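Local atomic coordinates of protein synthesis inhibitor I (Hordeum vulgare, PDB entry 4FBC), a protein that belongs to the plant ribosome-inactivating proteins and holds adenosine monophosphate in a pocket of its fold. Residues 90-93 with 99-102; 113-118 with 161-166; 53-58 with 83-88. The protein carries 3 engineered substitutions. All coordinates share one frame; numbering follows the deposited sequence.

Interaction 1: residues 90-93 with 99-102; sequences EGFK and WWEL
The backbone N-H of Trp100 meets Phe92 O at 2.8 Å, the shortest polar bond between the two strands and nearly straight at the hydrogen (175°). Phe92 N answers with a bond to Trp100 O at 2.9 Å, so these residues form an antiparallel hydrogen-bonded pair; Gly91 with Glu101 and Lys93 with Trp99 flank it as non-hydrogen-bonded pairs of the hairpin. Where the hairpin ends, Glu90 O receives both the N-H of Leu102, at 2.9 Å, and the CA-H of Glu101. On one side of the sheet, a chi1 of 65° sets CG of Phe92 between its backbone N and carbonyl carbon, and the ring leans to the partner strand, where Trp100 CB rests on its face 3.7 Å from the centroid. The five-membered ring of Trp100 lies at 20° to the phenyl plane but is slid aside, so overlap is slight and Phe92 CE1 touches Trp100 CD1 at 3.4 Å. On the other side, Lys93 CB sits over the middle of the six-membered ring of Trp99, 3.7 Å from its centroid, and the extended lysine chain continues past NE1. Trp99 CZ3, at the indole edge, reaches Gly91 C at 3.8 Å. Glu90 and Gly91 together face Ala81 of strand 78-83, a classic beta bulge. The polar ends find partners outside the pair, Glu90 OE1 on Thr103, Trp100 NE1 on Ser94, the Glu101 carboxylate on backbone N of Gly105 and Ile107. Backbone bonds thus set the register, while CH-pi and ring contacts supply the side-chain packing on both faces.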
loop_
_atom_site.group_PDB
_atom_site.type_symbol
_atom_site.label_atom_id
_atom_site.label_comp_id
_atom_site.label_asym_id
_atom_site.label_seq_id
_atom_site.Cartn_x
_atom_site.Cartn_y
_atom_site.Cartn_z
ATOM N N GLU A 90 -7.762 1.863 -5.330
ATOM C CA GLU A 90 -9.057 1.667 -5.992
ATOM C C GLU A 90 -9.290 2.557 -7.204
ATOM O O GLU A 90 -10.109 2.230 -8.064
ATOM C CB GLU A 90 -10.217 1.803 -5.001
ATOM C CG GLU A 90 -10.304 0.688 -3.962
ATOM C CD GLU A 90 -10.574 -0.690 -4.560
ATOM O OE1 GLU A 90 -10.958 -0.792 -5.746
ATOM O OE2 GLU A 90 -10.394 -1.686 -3.833
ATOM N N GLY A 91 -8.568 3.671 -7.281
ATOM C CA GLY A 91 -8.743 4.605 -8.379
ATOM C C GLY A 91 -7.462 5.267 -8.852
ATOM O O GLY A 91 -6.496 5.382 -8.096
ATOM N N PHE A 92 -7.436 5.679 -10.116
ATOM C CA PHE A 92 -6.349 6.528 -10.609
ATOM C C PHE A 92 -6.883 7.515 -11.636
ATOM O O PHE A 92 -7.846 7.229 -12.347
ATOM C CB PHE A 92 -5.180 5.714 -11.174
ATOM C CG PHE A 92 -5.517 4.925 -12.406
ATOM C CD1 PHE A 92 -5.454 5.511 -13.663
ATOM C CD2 PHE A 92 -5.872 3.591 -12.308
ATOM C CE1 PHE A 92 -5.760 4.784 -14.798
ATOM C CE2 PHE A 92 -6.174 2.853 -13.440
ATOM C CZ PHE A 92 -6.117 3.449 -14.684
ATOM N N LYS A 93 -6.256 8.681 -11.707
ATOM C CA LYS A 93 -6.791 9.765 -12.519
ATOM C C LYS A 93 -5.853 10.070 -13.683
ATOM O O LYS A 93 -4.694 10.427 -13.475
ATOM C CB LYS A 93 -6.989 11.003 -11.636
ATOM C CG LYS A 93 -7.705 12.160 -12.306
ATOM C CD LYS A 93 -7.765 13.336 -11.352
ATOM C CE LYS A 93 -8.607 14.473 -11.896
ATOM N NZ LYS A 93 -8.575 15.656 -10.977
ATOM N N TRP A 99 -11.395 9.671 -13.858
ATOM C CA TRP A 99 -11.124 8.722 -12.779
ATOM C C TRP A 99 -11.431 7.302 -13.241
ATOM O O TRP A 99 -12.547 7.007 -13.700
ATOM C CB TRP A 99 -11.948 9.057 -11.532
ATOM C CG TRP A 99 -11.310 10.085 -10.631
ATOM C CD1 TRP A 99 -11.672 11.393 -10.490
ATOM C CD2 TRP A 99 -10.196 9.879 -9.746
ATOM N NE1 TRP A 99 -10.850 12.016 -9.576
ATOM C CE2 TRP A 99 -9.942 11.107 -9.101
ATOM C CE3 TRP A 99 -9.399 8.775 -9.435
ATOM C CZ2 TRP A 99 -8.913 11.258 -8.163
ATOM C CZ3 TRP A 99 -8.377 8.927 -8.513
ATOM C CH2 TRP A 99 -8.147 10.160 -7.883
ATOM N N TRP A 100 -10.429 6.435 -13.138
ATOM C CA TRP A 100 -10.578 5.024 -13.452
ATOM C C TRP A 100 -10.649 4.256 -12.144
ATOM O O TRP A 100 -9.954 4.590 -11.187
ATOM C CB TRP A 100 -9.394 4.542 -14.291
ATOM C CG TRP A 100 -9.252 5.304 -15.567
ATOM C CD1 TRP A 100 -8.540 6.453 -15.768
ATOM C CD2 TRP A 100 -9.845 4.974 -16.827
ATOM N NE1 TRP A 100 -8.650 6.854 -17.079
ATOM C CE2 TRP A 100 -9.452 5.966 -17.747
ATOM C CE3 TRP A 100 -10.681 3.941 -17.262
ATOM C CZ2 TRP A 100 -9.861 5.950 -19.081
ATOM C CZ3 TRP A 100 -11.079 3.924 -18.585
ATOM C CH2 TRP A 100 -10.670 4.922 -19.480
ATOM N N GLU A 101 -11.508 3.246 -12.089
ATOM C CA GLU A 101 -11.650 2.447 -10.876
ATOM C C GLU A 101 -11.361 0.968 -11.122
ATOM O O GLU A 101 -11.488 0.467 -12.243
ATOM C CB GLU A 101 -13.038 2.622 -10.270
ATOM C CG GLU A 101 -14.164 2.171 -11.177
ATOM C CD GLU A 101 -15.526 2.467 -10.579
ATOM O OE1 GLU A 101 -15.593 2.832 -9.378
ATOM O OE2 GLU A 101 -16.525 2.318 -11.312
ATOM N N LEU A 102 -10.977 0.277 -10.052
ATOM C CA LEU A 102 -10.596 -1.126 -10.119
ATOM C C LEU A 102 -11.705 -2.020 -9.581
ATOM O O LEU A 102 -11.564 -3.250 -9.529
ATOM C CB LEU A 102 -9.308 -1.358 -9.326
ATOM C CG LEU A 102 -8.098 -0.688 -9.967
ATOM C CD1 LEU A 102 -6.968 -0.534 -8.955
ATOM C CD2 LEU A 102 -7.639 -1.523 -11.149
#

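Interaction 2: residues 113-118 with 161-166; sequences VGFGGT and QQAREA. With AMP (adenosine monophosphate), chain E.
Phe115, with CG set between its backbone N and carbonyl carbon (chi1 52°), and Arg164, with CG opposite its carbonyl carbon (chi1 -81°), bring the arginine's aliphatic chain over the face of the phenyl ring. Arg164 CG stands 3.7 Å from the centroid of the Phe115 ring and only 5° off the ring normal, a CH-pi contact almost centred on the ring. From there the arginine runs extended to NE, passing the phenylalanine in the opposite direction, so that its guanidinium comes to lie over Phe115 CB, with NH2 at 3.6 Å from that atom. The opposite face of the ring is covered from its own loop by Val113 CG1, 3.7 Å above the plane; the phenyl group is therefore sandwiched between an aliphatic carbon of the loop and one of the helix. Its far end rests against the helix, Phe115 CZ lying 3.8 Å from Ala163 CB. No hydrogen bond joins the segments themselves, although Val113 O is reached by Gln160 NE2 one residue earlier on the helix. Further along the loop, Gly117 O approaches C6 of adenosine monophosphate at 3.8 Å, and Thr118 N-caps helix 119-123 through OG1 to Asp121 N. This is a loop leaving the edge strand 111-112 of the mixed sheet, packed by one aromatic residue on the long helix 157-179, which itself carries Leu171 and Arg179 of the nucleotide pocket.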
loop_
_atom_site.group_PDB
_atom_site.type_symbol
_atom_site.label_atom_id
_atom_site.label_comp_id
_atom_site.label_asym_id
_atom_site.label_seq_id
_atom_site.Cartn_x
_atom_site.Cartn_y
_atom_site.Cartn_z
ATOM N N VAL A 113 -11.894 0.225 -15.234
ATOM C CA VAL A 113 -10.748 0.043 -16.126
ATOM C C VAL A 113 -10.760 -1.276 -16.914
ATOM O O VAL A 113 -10.048 -1.419 -17.923
ATOM C CB VAL A 113 -9.410 0.206 -15.354
ATOM C CG1 VAL A 113 -9.146 -0.999 -14.473
ATOM C CG2 VAL A 113 -8.251 0.433 -16.324
ATOM N N GLY A 114 -11.571 -2.233 -16.471
ATOM C CA GLY A 114 -11.683 -3.506 -17.166
ATOM C C GLY A 114 -11.168 -4.719 -16.408
ATOM O O GLY A 114 -11.343 -5.859 -16.855
ATOM N N PHE A 115 -10.545 -4.477 -15.253
ATOM C CA PHE A 115 -9.987 -5.552 -14.426
ATOM C C PHE A 115 -9.898 -5.089 -12.971
ATOM O O PHE A 115 -9.982 -3.884 -12.698
ATOM C CB PHE A 115 -8.601 -5.974 -14.940
ATOM C CG PHE A 115 -7.647 -4.824 -15.114
ATOM C CD1 PHE A 115 -6.922 -4.338 -14.032
ATOM C CD2 PHE A 115 -7.481 -4.227 -16.355
ATOM C CE1 PHE A 115 -6.054 -3.273 -14.189
ATOM C CE2 PHE A 115 -6.616 -3.166 -16.521
ATOM C CZ PHE A 115 -5.899 -2.686 -15.438
ATOM N N GLY A 116 -9.734 -6.037 -12.051
ATOM C CA GLY A 116 -9.720 -5.744 -10.626
ATOM C C GLY A 116 -8.333 -5.488 -10.058
ATOM O O GLY A 116 -7.337 -5.547 -10.788
ATOM N N GLY A 117 -8.260 -5.231 -8.754
ATOM C CA GLY A 117 -7.009 -4.822 -8.134
ATOM C C GLY A 117 -6.289 -5.859 -7.290
ATOM O O GLY A 117 -5.312 -5.535 -6.613
ATOM N N THR A 118 -6.751 -7.105 -7.311
ATOM C CA THR A 118 -6.041 -8.160 -6.586
ATOM C C THR A 118 -4.961 -8.728 -7.496
ATOM O O THR A 118 -5.059 -8.619 -8.716
ATOM C CB THR A 118 -6.979 -9.305 -6.126
ATOM O OG1 THR A 118 -7.363 -10.101 -7.250
ATOM C CG2 THR A 118 -8.221 -8.750 -5.441
ATOM N N GLN A 161 -3.342 -5.402 -21.080
ATOM C CA GLN A 161 -2.187 -6.085 -20.509
ATOM C C GLN A 161 -1.159 -5.069 -20.007
ATOM O O GLN A 161 -0.634 -5.212 -18.903
ATOM C CB GLN A 161 -1.561 -7.056 -21.510
ATOM C CG GLN A 161 -0.544 -7.997 -20.887
ATOM C CD GLN A 161 -0.982 -8.510 -19.519
ATOM O OE1 GLN A 161 -2.107 -8.996 -19.344
ATOM N NE2 GLN A 161 -0.094 -8.394 -18.536
ATOM N N GLN A 162 -0.891 -4.041 -20.810
ATOM C CA GLN A 162 -0.041 -2.932 -20.372
ATOM C C GLN A 162 -0.574 -2.285 -19.094
ATOM O O GLN A 162 0.185 -2.021 -18.157
ATOM C CB GLN A 162 0.086 -1.861 -21.463
ATOM C CG GLN A 162 0.700 -0.557 -20.936
ATOM C CD GLN A 162 0.847 0.525 -21.993
ATOM O OE1 GLN A 162 1.938 0.741 -22.523
ATOM N NE2 GLN A 162 -0.244 1.229 -22.285
ATOM N N ALA A 163 -1.880 -2.034 -19.055
ATOM C CA ALA A 163 -2.486 -1.391 -17.892
ATOM C C ALA A 163 -2.405 -2.272 -16.644
ATOM O O ALA A 163 -2.161 -1.764 -15.550
ATOM C CB ALA A 163 -3.932 -1.000 -18.180
ATOM N N ARG A 164 -2.623 -3.581 -16.799
ATOM C CA ARG A 164 -2.480 -4.514 -15.672
ATOM C C ARG A 164 -1.077 -4.461 -15.061
ATOM O O ARG A 164 -0.914 -4.362 -13.839
ATOM C CB ARG A 164 -2.774 -5.958 -16.099
ATOM C CG ARG A 164 -4.254 -6.338 -16.170
ATOM C CD ARG A 164 -4.392 -7.806 -16.559
ATOM N NE ARG A 164 -5.733 -8.342 -16.328
ATOM C CZ ARG A 164 -6.680 -8.401 -17.259
ATOM N NH1 ARG A 164 -6.428 -7.955 -18.483
ATOM N NH2 ARG A 164 -7.878 -8.906 -16.970
ATOM N N GLU A 165 -0.067 -4.536 -15.920
ATOM C CA GLU A 165 1.314 -4.540 -15.462
ATOM C C GLU A 165 1.657 -3.214 -14.791
ATOM O O GLU A 165 2.383 -3.183 -13.795
ATOM C CB GLU A 165 2.251 -4.831 -16.639
ATOM C CG GLU A 165 1.970 -6.181 -17.292
ATOM C CD GLU A 165 2.771 -6.423 -18.566
ATOM O OE1 GLU A 165 3.415 -5.473 -19.067
ATOM O OE2 GLU A 165 2.749 -7.571 -19.067
ATOM N N ALA A 166 1.116 -2.123 -15.329
ATOM C CA ALA A 166 1.329 -0.800 -14.745
ATOM C C ALA A 166 0.738 -0.694 -13.335
ATOM O O ALA A 166 1.402 -0.226 -12.411
ATOM C CB ALA A 166 0.760 0.277 -15.633
HETATM P P AMP E . -8.777 -9.670 0.251
HETATM O O1P AMP E . -9.027 -9.990 -1.209
HETATM O O2P AMP E . -8.899 -10.790 1.262
HETATM O O3P AMP E . -9.658 -8.511 0.674
HETATM O "O5'" AMP E . -7.355 -8.962 0.404
HETATM C "C5'" AMP E . -6.206 -9.696 0.808
HETATM C "C4'" AMP E . -4.963 -8.843 0.738
HETATM O "O4'" AMP E . -4.668 -8.528 -0.648
HETATM C "C3'" AMP E . -5.054 -7.482 1.420
HETATM O "O3'" AMP E . -4.831 -7.545 2.822
HETATM C "C2'" AMP E . -4.019 -6.653 0.671
HETATM O "O2'" AMP E . -2.707 -6.936 1.156
HETATM C "C1'" AMP E . -4.148 -7.219 -0.750
HETATM N N9 AMP E . -5.056 -6.416 -1.605
HETATM C C8 AMP E . -6.253 -6.822 -2.092
HETATM N N7 AMP E . -6.839 -5.861 -2.856
HETATM C C5 AMP E . -5.998 -4.803 -2.876
HETATM C C6 AMP E . -5.987 -3.452 -3.501
HETATM N N6 AMP E . -7.025 -3.031 -4.272
HETATM N N1 AMP E . -4.903 -2.660 -3.274
HETATM C C2 AMP E . -3.870 -3.067 -2.503
HETATM N N3 AMP E . -3.811 -4.277 -1.914
HETATM C C4 AMP E . -4.822 -5.178 -2.063
#

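Interaction 3: residues 53-58 with 83-88; sequences PPVEPN and RADNIY. With AMP (adenosine monophosphate), chain E.
Val55 and Asp85 meet at an oblique angle, the two methyls of the valine spread over the carboxylate end so that CG1 lies 3.8 Å from Asp85 OD2. Beside them the guanidinium of Arg83 turns its edge to the same methyl, Val55 CG1 to NH2 being 4.1 Å. That group is fixed by a side-on, two-nitrogen salt bridge: Arg83 NE reaches the syn lone pair of Asp85 OD1 at 3.0 Å, while NH2 meets OD2 from above the carboxylate plane. Polar contact between the segments passes through water, one molecule donating to both Pro53 O and Asp85 O, another joining Glu56 N to Asp85 OD2. Between strands 78-83 and 89-93 the chain forms an Asx turn, Asn86 OD1 accepting from Tyr88 N at 3.1 Å. The same amide is inserted between two flat groups, its ND2 lying over the centre of the Arg83 guanidinium and, 3.3 Å from the plane, over the Tyr88 ring. The adenine of adenosine monophosphate covers the opposite face of Tyr88, with C5 3.7 Å above the ring plane, and Tyr88 OH donates to phosphate O3P at 2.9 Å.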
loop_
_atom_site.group_PDB
_atom_site.type_symbol
_atom_site.label_atom_id
_atom_site.label_comp_id
_atom_site.label_asym_id
_atom_site.label_seq_id
_atom_site.Cartn_x
_atom_site.Cartn_y
_atom_site.Cartn_z
ATOM N N PRO A 53 -5.648 2.685 12.054
ATOM C CA PRO A 53 -6.914 2.578 12.792
ATOM C C PRO A 53 -7.762 1.454 12.185
ATOM O O PRO A 53 -7.553 1.094 11.014
ATOM C CB PRO A 53 -7.576 3.936 12.542
ATOM C CG PRO A 53 -7.039 4.383 11.200
ATOM C CD PRO A 53 -5.621 3.820 11.111
ATOM N N PRO A 54 -8.709 0.895 12.966
ATOM C CA PRO A 54 -9.638 -0.095 12.404
ATOM C C PRO A 54 -10.438 0.490 11.252
ATOM O O PRO A 54 -10.544 1.715 11.123
ATOM C CB PRO A 54 -10.596 -0.381 13.575
ATOM C CG PRO A 54 -9.796 -0.066 14.804
ATOM C CD PRO A 54 -8.919 1.109 14.406
ATOM N N VAL A 55 -10.994 -0.388 10.419
ATOM C CA VAL A 55 -11.960 0.005 9.402
ATOM C C VAL A 55 -13.258 0.428 10.089
ATOM O O VAL A 55 -13.726 -0.263 10.991
ATOM C CB VAL A 55 -12.245 -1.183 8.449
ATOM C CG1 VAL A 55 -13.387 -0.850 7.488
ATOM C CG2 VAL A 55 -10.967 -1.574 7.693
ATOM N N GLU A 56 -13.821 1.560 9.672
ATOM C CA GLU A 56 -15.064 2.064 10.250
ATOM C C GLU A 56 -16.203 1.096 9.956
ATOM O O GLU A 56 -16.388 0.662 8.817
ATOM C CB GLU A 56 -15.400 3.459 9.702
ATOM C CG GLU A 56 -14.379 4.544 10.066
ATOM C CD GLU A 56 -14.703 5.911 9.467
ATOM O OE1 GLU A 56 -15.094 5.977 8.281
ATOM O OE2 GLU A 56 -14.562 6.929 10.186
ATOM N N PRO A 57 -16.964 0.732 10.990
ATOM C CA PRO A 57 -18.103 -0.148 10.717
ATOM C C PRO A 57 -19.376 0.637 10.364
ATOM O O PRO A 57 -19.491 1.811 10.732
ATOM C CB PRO A 57 -18.255 -0.937 12.026
ATOM C CG PRO A 57 -17.694 -0.037 13.085
ATOM C CD PRO A 57 -16.701 0.898 12.431
ATOM N N ASN A 58 -20.283 -0.006 9.625
ATOM C CA ASN A 58 -21.602 0.550 9.257
ATOM C C ASN A 58 -21.605 1.603 8.136
ATOM O O ASN A 58 -22.637 2.226 7.863
ATOM C CB ASN A 58 -22.362 1.079 10.485
ATOM C CG ASN A 58 -22.507 0.038 11.584
ATOM O OD1 ASN A 58 -22.327 -1.158 11.352
ATOM N ND2 ASN A 58 -22.846 0.493 12.789
ATOM N N ARG A 83 -7.328 3.749 -0.116
ATOM C CA ARG A 83 -8.051 3.763 1.156
ATOM C C ARG A 83 -7.088 4.013 2.314
ATOM O O ARG A 83 -5.989 3.460 2.334
ATOM C CB ARG A 83 -8.801 2.445 1.356
ATOM C CG ARG A 83 -9.993 2.299 0.420
ATOM C CD ARG A 83 -10.693 0.957 0.578
ATOM N NE ARG A 83 -11.099 0.703 1.957
ATOM C CZ ARG A 83 -11.908 -0.284 2.334
ATOM N NH1 ARG A 83 -12.394 -1.119 1.428
ATOM N NH2 ARG A 83 -12.226 -0.428 3.615
ATOM N N ALA A 84 -7.502 4.842 3.270
ATOM C CA ALA A 84 -6.651 5.159 4.422
ATOM C C ALA A 84 -6.815 4.181 5.579
ATOM O O ALA A 84 -6.169 4.341 6.622
ATOM C CB ALA A 84 -6.893 6.601 4.898
ATOM N N ASP A 85 -7.674 3.176 5.409
ATOM C CA ASP A 85 -7.881 2.174 6.453
ATOM C C ASP A 85 -7.171 0.857 6.168
ATOM O O ASP A 85 -6.715 0.189 7.096
ATOM C CB ASP A 85 -9.384 1.947 6.742
ATOM C CG ASP A 85 -10.215 1.754 5.486
ATOM O OD1 ASP A 85 -9.647 1.572 4.388
ATOM O OD2 ASP A 85 -11.470 1.778 5.599
ATOM N N ASN A 86 -7.058 0.491 4.890
ATOM C CA ASN A 86 -6.368 -0.748 4.525
ATOM C C ASN A 86 -5.363 -0.606 3.376
ATOM O O ASN A 86 -4.797 -1.597 2.927
ATOM C CB ASN A 86 -7.375 -1.875 4.230
ATOM C CG ASN A 86 -8.272 -1.562 3.056
ATOM O OD1 ASN A 86 -8.040 -0.600 2.326
ATOM N ND2 ASN A 86 -9.314 -2.384 2.859
ATOM N N ILE A 87 -5.142 0.630 2.923
ATOM C CA ILE A 87 -4.182 0.944 1.855
ATOM C C ILE A 87 -4.483 0.233 0.517
ATOM O O ILE A 87 -3.583 -0.077 -0.264
ATOM C CB ILE A 87 -2.715 0.718 2.316
ATOM C CG1 ILE A 87 -2.559 1.106 3.797
ATOM C CG2 ILE A 87 -1.735 1.543 1.448
ATOM C CD1 ILE A 87 -1.141 0.822 4.374
ATOM N N TYR A 88 -5.764 -0.006 0.241
ATOM C CA TYR A 88 -6.156 -0.587 -1.042
ATOM C C TYR A 88 -6.188 0.475 -2.109
ATOM O O TYR A 88 -6.824 1.509 -1.930
ATOM C CB TYR A 88 -7.557 -1.185 -0.976
ATOM C CG TYR A 88 -7.661 -2.549 -0.342
ATOM C CD1 TYR A 88 -6.695 -3.010 0.532
ATOM C CD2 TYR A 88 -8.749 -3.372 -0.621
ATOM C CE1 TYR A 88 -6.802 -4.260 1.119
ATOM C CE2 TYR A 88 -8.868 -4.621 -0.042
ATOM C CZ TYR A 88 -7.891 -5.059 0.826
ATOM O OH TYR A 88 -8.004 -6.298 1.411
HETATM P P AMP E . -8.777 -9.670 0.251
HETATM O O1P AMP E . -9.027 -9.990 -1.209
HETATM O O2P AMP E . -8.899 -10.790 1.262
HETATM O O3P AMP E . -9.658 -8.511 0.674
HETATM O "O5'" AMP E . -7.355 -8.962 0.404
HETATM C "C5'" AMP E . -6.206 -9.696 0.808
HETATM C "C4'" AMP E . -4.963 -8.843 0.738
HETATM O "O4'" AMP E . -4.668 -8.528 -0.648
HETATM C "C3'" AMP E . -5.054 -7.482 1.420
HETATM O "O3'" AMP E . -4.831 -7.545 2.822
HETATM C "C2'" AMP E . -4.019 -6.653 0.671
HETATM O "O2'" AMP E . -2.707 -6.936 1.156
HETATM C "C1'" AMP E . -4.148 -7.219 -0.750
HETATM N N9 AMP E . -5.056 -6.416 -1.605
HETATM C C8 AMP E . -6.253 -6.822 -2.092
HETATM N N7 AMP E . -6.839 -5.861 -2.856
HETATM C C5 AMP E . -5.998 -4.803 -2.876
HETATM C C6 AMP E . -5.987 -3.452 -3.501
HETATM N N6 AMP E . -7.025 -3.031 -4.272
HETATM N N1 AMP E . -4.903 -2.660 -3.274
HETATM C C2 AMP E . -3.870 -3.067 -2.503
HETATM N N3 AMP E . -3.811 -4.277 -1.914
HETATM C C4 AMP E . -4.822 -5.178 -2.063
HETATM O O HOH W 1 -6.879 -1.120 9.624
HETATM O O HOH W 2 -12.673 3.000 7.477
#

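In the fold
Interactions 1 and 2 are close neighbours, their centres about 11 Å apart. A probable hydrogen bond joins Glu101 O to Val113 N at 3.0 Å, and Leu102 CD2 packs on Val113 CG1 at 3.7 Å, so the hairpin and the 113-118 loop are in direct contact. Interaction 3 adjoins interaction 1 along the chain, without other touch; their centres are about 18 Å apart. Interactions 2 and 3 come no nearer than about 7 Å between atoms, yet both touch adenosine monophosphate. Around the nucleotide the three contribute Ile87 and Tyr88, Glu90, and Gly117, while Leu89 O and Arg179 NH1 add hydrogen bonds.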